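Local coordinates for hydrogenase expression/formation protein HypE (Desulfovibrio vulgaris subsp. vulgaris, PDB 2Z1U) that probably takes part in hydrogenase maturation as an ATP- and magnesium-binding HypE-family protein, serving the ATP-dependent formation of the cyanide ligands of the [NiFe] centre, at residues A[228-233]-A[317-322]; A[240-245]-A[309-314]. All coordinates share one frame; numbering follows the deposited sequence.

Contact 1: A[228-233]-A[317-322]; sequences TTLNEI and GQVVME
V319 sends its two methyl groups from the strand onto the flank of helix 225-237, where L230 and N231 receive them. CG2 goes deepest: it lies against the helix backbone, 3.5 Å from L230 C and equally close to N231 N, so one methyl covers the peptide unit joining the two residues. It also touches L230 CB at 3.8 Å. With CG1 of V319 anti to the backbone N (chi1 178°), CG2 stands anti to the carbonyl carbon. Both methyls touch L230 CB, CG1 at 4.1 Å, but CG2 alone also reaches the L230-N231 peptide and the N231 side chain, whereas CG1 additionally approaches L230 CD1 at 4.2 Å. L230 holds its CG beside its own backbone N (chi1 -66°) and extends CD1 past the valine, the two side chains meeting at about a right angle. On the other side, N231 brings its amide carbon CG to 3.7 Å from V319 CG2. Beside the valine a water ties the two backbones: it donates to N231 O at 2.6 Å and to G317 O at 2.7 Å, so the helix and the turn entering the strand are joined without a direct backbone bond. G317 makes that turn at a positive phi of 94°, where a CB would press on the preceding carbonyl oxygen. The arrangement is helix-on-sheet packing in the AIR synthase-like C-terminal domain. Strand 319-322 runs between 240-244 and 328-330; L230 also packs on V243 of the former, N231 on M333 beyond the latter, while T229 and I233 face strand 217-219 and E232 bonds to H20 of the second subunit.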
ATOM      1  N   THR A 228     -12.138   3.644 -21.508  1.00 51.37           N
ATOM      2  CA  THR A 228     -10.897   2.918 -21.543  1.00 52.85           C
ATOM      3  C   THR A 228     -11.005   1.622 -20.665  1.00 53.26           C
ATOM      4  O   THR A 228     -10.374   0.586 -21.114  1.00 53.94           O
ATOM      5  CB  THR A 228      -9.663   3.712 -21.074  1.00 53.87           C
ATOM      6  OG1 THR A 228      -9.451   4.829 -21.947  1.00 55.97           O
ATOM      7  CG2 THR A 228      -8.427   2.825 -21.083  1.00 52.63           C
ATOM      8  N   THR A 229     -12.001   1.441 -19.726  1.00 53.07           N
ATOM      9  CA  THR A 229     -12.228   0.083 -19.179  1.00 53.44           C
ATOM     10  C   THR A 229     -12.878  -0.876 -20.173  1.00 52.09           C
ATOM     11  O   THR A 229     -12.564  -2.064 -20.140  1.00 51.43           O
ATOM     12  CB  THR A 229     -12.962  -0.034 -17.770  1.00 54.24           C
ATOM     13  OG1 THR A 229     -14.279  -0.562 -17.949  1.00 60.67           O
ATOM     14  CG2 THR A 229     -13.006   1.257 -17.039  1.00 53.90           C
ATOM     15  N   LEU A 230     -13.771  -0.383 -21.049  1.00 50.59           N
ATOM     16  CA  LEU A 230     -14.313  -1.248 -22.111  1.00 49.84           C
ATOM     17  C   LEU A 230     -13.223  -1.692 -23.100  1.00 49.43           C
ATOM     18  O   LEU A 230     -13.267  -2.810 -23.622  1.00 49.22           O
ATOM     19  CB  LEU A 230     -15.478  -0.582 -22.865  1.00 49.85           C
ATOM     20  CG  LEU A 230     -16.751  -0.349 -22.038  1.00 50.93           C
ATOM     21  CD1 LEU A 230     -17.777   0.387 -22.881  1.00 51.28           C
ATOM     22  CD2 LEU A 230     -17.313  -1.649 -21.469  1.00 49.43           C
ATOM     23  N   ASN A 231     -12.270  -0.813 -23.376  1.00 49.35           N
ATOM     24  CA  ASN A 231     -11.137  -1.159 -24.255  1.00 49.77           C
ATOM     25  C   ASN A 231     -10.238  -2.216 -23.596  1.00 50.26           C
ATOM     26  O   ASN A 231      -9.751  -3.138 -24.270  1.00 49.06           O
ATOM     27  CB  ASN A 231     -10.308   0.078 -24.568  1.00 49.81           C
ATOM     28  CG  ASN A 231     -10.794   0.804 -25.776  1.00 51.71           C
ATOM     29  OD1 ASN A 231     -11.561   1.758 -25.670  1.00 55.33           O
ATOM     30  ND2 ASN A 231     -10.382   0.343 -26.941  1.00 44.88           N
ATOM     31  N   GLU A 232     -10.031  -2.077 -22.277  1.00 49.85           N
ATOM     32  CA  GLU A 232      -9.248  -3.053 -21.512  1.00 50.99           C
ATOM     33  C   GLU A 232      -9.904  -4.418 -21.600  1.00 51.10           C
ATOM     34  O   GLU A 232      -9.258  -5.404 -21.944  1.00 51.53           O
ATOM     35  CB  GLU A 232      -9.127  -2.654 -20.037  1.00 51.01           C
ATOM     36  CG  GLU A 232      -8.364  -1.382 -19.803  1.00 51.61           C
ATOM     37  CD  GLU A 232      -8.346  -1.018 -18.327  1.00 52.87           C
ATOM     38  OE1 GLU A 232      -7.532  -0.163 -17.937  1.00 58.97           O
ATOM     39  OE2 GLU A 232      -9.103  -1.623 -17.558  1.00 52.20           O
ATOM     40  N   ILE A 233     -11.204  -4.455 -21.326  1.00 51.41           N
ATOM     41  CA  ILE A 233     -11.949  -5.705 -21.317  1.00 51.39           C
ATOM     42  C   ILE A 233     -11.991  -6.294 -22.734  1.00 51.43           C
ATOM     43  O   ILE A 233     -11.681  -7.471 -22.928  1.00 51.58           O
ATOM     44  CB  ILE A 233     -13.363  -5.506 -20.747  1.00 51.32           C
ATOM     45  CG1 ILE A 233     -13.300  -5.155 -19.247  1.00 52.77           C
ATOM     46  CG2 ILE A 233     -14.245  -6.707 -21.078  1.00 50.58           C
ATOM     47  CD1 ILE A 233     -14.530  -4.380 -18.728  1.00 52.80           C
ATOM     48  N   GLY A 317     -10.441  -6.201 -29.392  1.00 56.94           N
ATOM     49  CA  GLY A 317      -9.988  -5.101 -28.566  1.00 55.27           C
ATOM     50  C   GLY A 317     -10.638  -3.758 -28.826  1.00 54.40           C
ATOM     51  O   GLY A 317     -10.384  -2.807 -28.094  1.00 55.33           O
ATOM     52  N   GLN A 318     -11.487  -3.662 -29.846  1.00 53.34           N
ATOM     53  CA  GLN A 318     -12.090  -2.374 -30.185  1.00 52.39           C
ATOM     54  C   GLN A 318     -13.455  -2.160 -29.537  1.00 52.03           C
ATOM     55  O   GLN A 318     -14.172  -3.109 -29.232  1.00 52.14           O
ATOM     56  CB  GLN A 318     -12.165  -2.178 -31.710  1.00 52.71           C
ATOM     57  CG  GLN A 318     -10.794  -1.983 -32.358  1.00 51.59           C
ATOM     58  CD  GLN A 318     -10.871  -1.340 -33.746  1.00 52.06           C
ATOM     59  OE1 GLN A 318     -11.558  -1.831 -34.641  1.00 50.74           O
ATOM     60  NE2 GLN A 318     -10.147  -0.243 -33.922  1.00 52.23           N
ATOM     61  N   VAL A 319     -13.799  -0.897 -29.318  1.00 51.33           N
ATOM     62  CA  VAL A 319     -15.060  -0.542 -28.688  1.00 50.16           C
ATOM     63  C   VAL A 319     -15.819   0.392 -29.622  1.00 50.01           C
ATOM     64  O   VAL A 319     -15.378   1.515 -29.867  1.00 49.16           O
ATOM     65  CB  VAL A 319     -14.833   0.158 -27.344  1.00 50.52           C
ATOM     66  CG1 VAL A 319     -16.171   0.568 -26.727  1.00 50.05           C
ATOM     67  CG2 VAL A 319     -14.061  -0.763 -26.380  1.00 50.39           C
ATOM     68  N   VAL A 320     -16.953  -0.078 -30.131  1.00 49.61           N
ATOM     69  CA  VAL A 320     -17.755   0.729 -31.035  1.00 50.39           C
ATOM     70  C   VAL A 320     -19.121   1.144 -30.500  1.00 49.82           C
ATOM     71  O   VAL A 320     -19.937   0.314 -30.064  1.00 49.23           O
ATOM     72  CB  VAL A 320     -17.780   0.166 -32.502  1.00 50.94           C
ATOM     73  CG1 VAL A 320     -17.308  -1.289 -32.581  1.00 52.21           C
ATOM     74  CG2 VAL A 320     -19.126   0.396 -33.212  1.00 52.79           C
ATOM     75  N   MET A 321     -19.343   2.453 -30.517  1.00 49.28           N
ATOM     76  CA  MET A 321     -20.560   3.032 -29.982  1.00 48.80           C
ATOM     77  C   MET A 321     -21.476   3.389 -31.124  1.00 48.71           C
ATOM     78  O   MET A 321     -21.079   4.148 -32.040  1.00 47.88           O
ATOM     79  CB  MET A 321     -20.240   4.281 -29.146  1.00 48.24           C
ATOM     80  CG  MET A 321     -21.456   4.879 -28.429  1.00 49.25           C
ATOM     81  SD  MET A 321     -21.020   6.104 -27.174  1.00 50.17           S
ATOM     82  CE  MET A 321     -20.480   7.493 -28.168  1.00 49.77           C
ATOM     83  N   GLU A 322     -22.686   2.831 -31.100  1.00 47.83           N
ATOM     84  CA  GLU A 322     -23.730   3.332 -31.984  1.00 48.56           C
ATOM     85  C   GLU A 322     -24.183   4.676 -31.419  1.00 47.68           C
ATOM     86  O   GLU A 322     -24.645   4.777 -30.281  1.00 46.44           O
ATOM     87  CB  GLU A 322     -24.916   2.377 -32.112  1.00 48.66           C
ATOM     88  CG  GLU A 322     -25.995   2.963 -32.994  1.00 51.79           C
ATOM     89  CD  GLU A 322     -27.204   2.076 -33.151  1.00 54.93           C
ATOM     90  OE1 GLU A 322     -27.084   0.864 -32.879  1.00 57.75           O
ATOM     91  OE2 GLU A 322     -28.273   2.597 -33.540  1.00 55.45           O
TER
HETATM   92  O   HOH W   1      -8.290  -2.765 -26.443  1.00 48.02           O

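Contact 2: A[240-245]-A[309-314]; sequences VCHVLE and GELGAA
H242, on strand 240-244, overlaps L311 of the loop that joins strands 300-306 and 319-322 in the mixed sheet of the AIR synthase-like C-terminal domain. That loop bridges the start of strand 240-244, which lies between the two strands it joins, and touches it through V240 and H242. The L311 methyl CD1 comes in obliquely to the ring and is modelled 3.3 Å from H242 CE1, closer than normal packing, so the exact placing of this exposed leucine is doubtful. L311 CB follows at 3.6 Å from H242 CE1, so the leucine borders the CE1 corner with both its root and one branch. The H242 side chain leaves the strand toward the loop, and with CG beside the backbone N (chi1 -76°) the ring meets L311; the leucine, by contrast, is turned away from a staggered position (chi1 -106°). The peptide from L311 to G312 is modelled as cis. Further along the loop, A314 returns to the sheet and sets its CB 3.9 Å from CG2 of V240, a small apolar contact beside the H242-L311 pair. Both V240 and H242 point from the strand to the loop, whereas C241 and V243 turn to the other face, where C241 packs on A234 of helix 225-237. V320, from the neighbouring strand, also touches H242 and A314. The carbonyl oxygen of A314 is buried here without a hydrogen-bond partner in the model, its nearest V240 side-chain atom being CG1 at 4.1 Å.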
ATOM      1  N   VAL A 240     -15.062  -7.613 -29.247  1.00 53.38           N
ATOM      2  CA  VAL A 240     -15.406  -6.227 -29.486  1.00 53.85           C
ATOM      3  C   VAL A 240     -16.633  -5.859 -28.668  1.00 54.63           C
ATOM      4  O   VAL A 240     -17.597  -6.629 -28.591  1.00 55.50           O
ATOM      5  CB  VAL A 240     -15.456  -5.859 -31.030  1.00 54.23           C
ATOM      6  CG1 VAL A 240     -15.491  -7.102 -31.931  1.00 53.65           C
ATOM      7  CG2 VAL A 240     -16.549  -4.867 -31.364  1.00 52.27           C
ATOM      8  N   CYS A 241     -16.554  -4.721 -27.982  1.00 54.37           N
ATOM      9  CA  CYS A 241     -17.679  -4.231 -27.204  1.00 54.69           C
ATOM     10  C   CYS A 241     -18.489  -3.278 -28.058  1.00 54.48           C
ATOM     11  O   CYS A 241     -17.933  -2.371 -28.688  1.00 55.39           O
ATOM     12  CB  CYS A 241     -17.200  -3.560 -25.909  1.00 54.04           C
ATOM     13  SG  CYS A 241     -16.445  -4.705 -24.731  1.00 56.52           S
ATOM     14  N   HIS A 242     -19.795  -3.529 -28.135  1.00 54.43           N
ATOM     15  CA  HIS A 242     -20.718  -2.650 -28.842  1.00 54.30           C
ATOM     16  C   HIS A 242     -21.615  -1.943 -27.830  1.00 53.50           C
ATOM     17  O   HIS A 242     -22.277  -2.585 -27.031  1.00 53.58           O
ATOM     18  CB  HIS A 242     -21.550  -3.430 -29.871  1.00 55.13           C
ATOM     19  CG  HIS A 242     -20.786  -3.790 -31.110  1.00 58.33           C
ATOM     20  ND1 HIS A 242     -20.863  -3.056 -32.275  1.00 60.74           N
ATOM     21  CD2 HIS A 242     -19.902  -4.789 -31.355  1.00 60.10           C
ATOM     22  CE1 HIS A 242     -20.073  -3.594 -33.189  1.00 61.84           C
ATOM     23  NE2 HIS A 242     -19.477  -4.646 -32.656  1.00 61.26           N
ATOM     24  N   VAL A 243     -21.627  -0.620 -27.877  1.00 52.61           N
ATOM     25  CA  VAL A 243     -22.301   0.196 -26.881  1.00 52.47           C
ATOM     26  C   VAL A 243     -23.274   1.166 -27.561  1.00 51.58           C
ATOM     27  O   VAL A 243     -23.025   1.607 -28.681  1.00 49.78           O
ATOM     28  CB  VAL A 243     -21.248   0.916 -25.995  1.00 53.57           C
ATOM     29  CG1 VAL A 243     -21.743   2.281 -25.514  1.00 55.59           C
ATOM     30  CG2 VAL A 243     -20.912   0.022 -24.785  1.00 54.36           C
ATOM     31  N   LEU A 244     -24.400   1.458 -26.907  1.00 50.00           N
ATOM     32  CA  LEU A 244     -25.405   2.369 -27.472  1.00 49.48           C
ATOM     33  C   LEU A 244     -25.347   3.716 -26.747  1.00 49.48           C
ATOM     34  O   LEU A 244     -25.633   3.784 -25.533  1.00 48.89           O
ATOM     35  CB  LEU A 244     -26.811   1.758 -27.354  1.00 48.99           C
ATOM     36  CG  LEU A 244     -27.972   2.478 -28.062  1.00 48.88           C
ATOM     37  CD1 LEU A 244     -27.769   2.587 -29.590  1.00 46.05           C
ATOM     38  CD2 LEU A 244     -29.298   1.793 -27.740  1.00 49.65           C
ATOM     39  N   GLU A 245     -24.997   4.782 -27.477  1.00 48.83           N
ATOM     40  CA  GLU A 245     -24.767   6.100 -26.838  1.00 48.59           C
ATOM     41  C   GLU A 245     -25.933   6.558 -25.945  1.00 48.08           C
ATOM     42  O   GLU A 245     -25.714   7.036 -24.828  1.00 48.00           O
ATOM     43  CB  GLU A 245     -24.444   7.202 -27.861  1.00 47.68           C
ATOM     44  CG  GLU A 245     -23.999   8.527 -27.200  1.00 46.97           C
ATOM     45  CD  GLU A 245     -23.480   9.553 -28.200  1.00 48.82           C
ATOM     46  OE1 GLU A 245     -23.974   9.588 -29.324  1.00 45.37           O
ATOM     47  OE2 GLU A 245     -22.585  10.344 -27.862  1.00 50.92           O
ATOM     48  N   GLY A 309     -15.706  -9.530 -36.318  1.00 65.52           N
ATOM     49  CA  GLY A 309     -16.347  -9.640 -37.620  1.00 66.40           C
ATOM     50  C   GLY A 309     -17.841  -9.871 -37.518  1.00 66.79           C
ATOM     51  O   GLY A 309     -18.495 -10.105 -38.524  1.00 66.55           O
ATOM     52  N   GLU A 310     -18.382  -9.795 -36.302  1.00 67.17           N
ATOM     53  CA  GLU A 310     -19.807 -10.057 -36.089  1.00 67.70           C
ATOM     54  C   GLU A 310     -20.718  -8.917 -36.536  1.00 68.11           C
ATOM     55  O   GLU A 310     -21.803  -9.186 -37.069  1.00 68.29           O
ATOM     56  CB  GLU A 310     -20.111 -10.477 -34.645  1.00 67.82           C
ATOM     57  CG  GLU A 310     -21.349 -11.368 -34.509  1.00 67.85           C
ATOM     58  CD  GLU A 310     -21.704 -11.695 -33.059  1.00 67.79           C
ATOM     59  OE1 GLU A 310     -22.906 -11.630 -32.730  1.00 68.58           O
ATOM     60  OE2 GLU A 310     -20.803 -12.019 -32.256  1.00 66.02           O
ATOM     61  N   LEU A 311     -20.296  -7.657 -36.372  1.00 68.18           N
ATOM     62  CA  LEU A 311     -21.080  -6.558 -36.991  1.00 68.67           C
ATOM     63  C   LEU A 311     -20.824  -6.172 -38.473  1.00 68.46           C
ATOM     64  O   LEU A 311     -21.737  -6.323 -39.314  1.00 68.81           O
ATOM     65  CB  LEU A 311     -21.273  -5.344 -36.065  1.00 68.97           C
ATOM     66  CG  LEU A 311     -22.729  -5.316 -35.548  1.00 69.71           C
ATOM     67  CD1 LEU A 311     -22.980  -4.222 -34.526  1.00 70.32           C
ATOM     68  CD2 LEU A 311     -23.760  -5.218 -36.705  1.00 69.97           C
ATOM     69  N   GLY A 312     -19.638  -5.677 -38.837  1.00 67.93           N
ATOM     70  CA  GLY A 312     -18.504  -5.436 -37.968  1.00 67.55           C
ATOM     71  C   GLY A 312     -17.374  -4.817 -38.768  1.00 67.08           C
ATOM     72  O   GLY A 312     -17.557  -3.785 -39.421  1.00 67.68           O
ATOM     73  N   ALA A 313     -16.224  -5.489 -38.748  1.00 66.38           N
ATOM     74  CA  ALA A 313     -14.935  -4.984 -39.260  1.00 65.48           C
ATOM     75  C   ALA A 313     -14.080  -4.462 -38.100  1.00 64.72           C
ATOM     76  O   ALA A 313     -12.850  -4.382 -38.204  1.00 64.33           O
ATOM     77  CB  ALA A 313     -15.114  -3.924 -40.361  1.00 65.48           C
ATOM     78  N   ALA A 314     -14.736  -4.125 -36.987  1.00 63.86           N
ATOM     79  CA  ALA A 314     -14.018  -3.842 -35.753  1.00 63.10           C
ATOM     80  C   ALA A 314     -13.233  -5.091 -35.373  1.00 62.40           C
ATOM     81  O   ALA A 314     -13.737  -6.221 -35.482  1.00 62.20           O
ATOM     82  CB  ALA A 314     -14.971  -3.446 -34.641  1.00 63.34           C
TER

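Overall arrangement
Contacts 1 and 2 lie with centres 9 Å apart on opposite faces of the same two neighbouring strands, 319-322 and 240-244: the helix packs on one face, the 309-314 loop on the V240-H242 end of the other. Helix 225-237 leads directly into strand 240-244, and contact 2 is nested within the chain span closed by contact 1. The strands are joined directly, with probable hydrogen bonds from E322 N to V243 O (2.7 Å) and from E245 N to E322 O (2.8 Å). Contact 1 is nearer the nucleotide site: the N231 side chain is about 12 Å from a bound ATP, and that of L230 about 11 Å from the D220 side chain. Contact 2 lies away from the known sites.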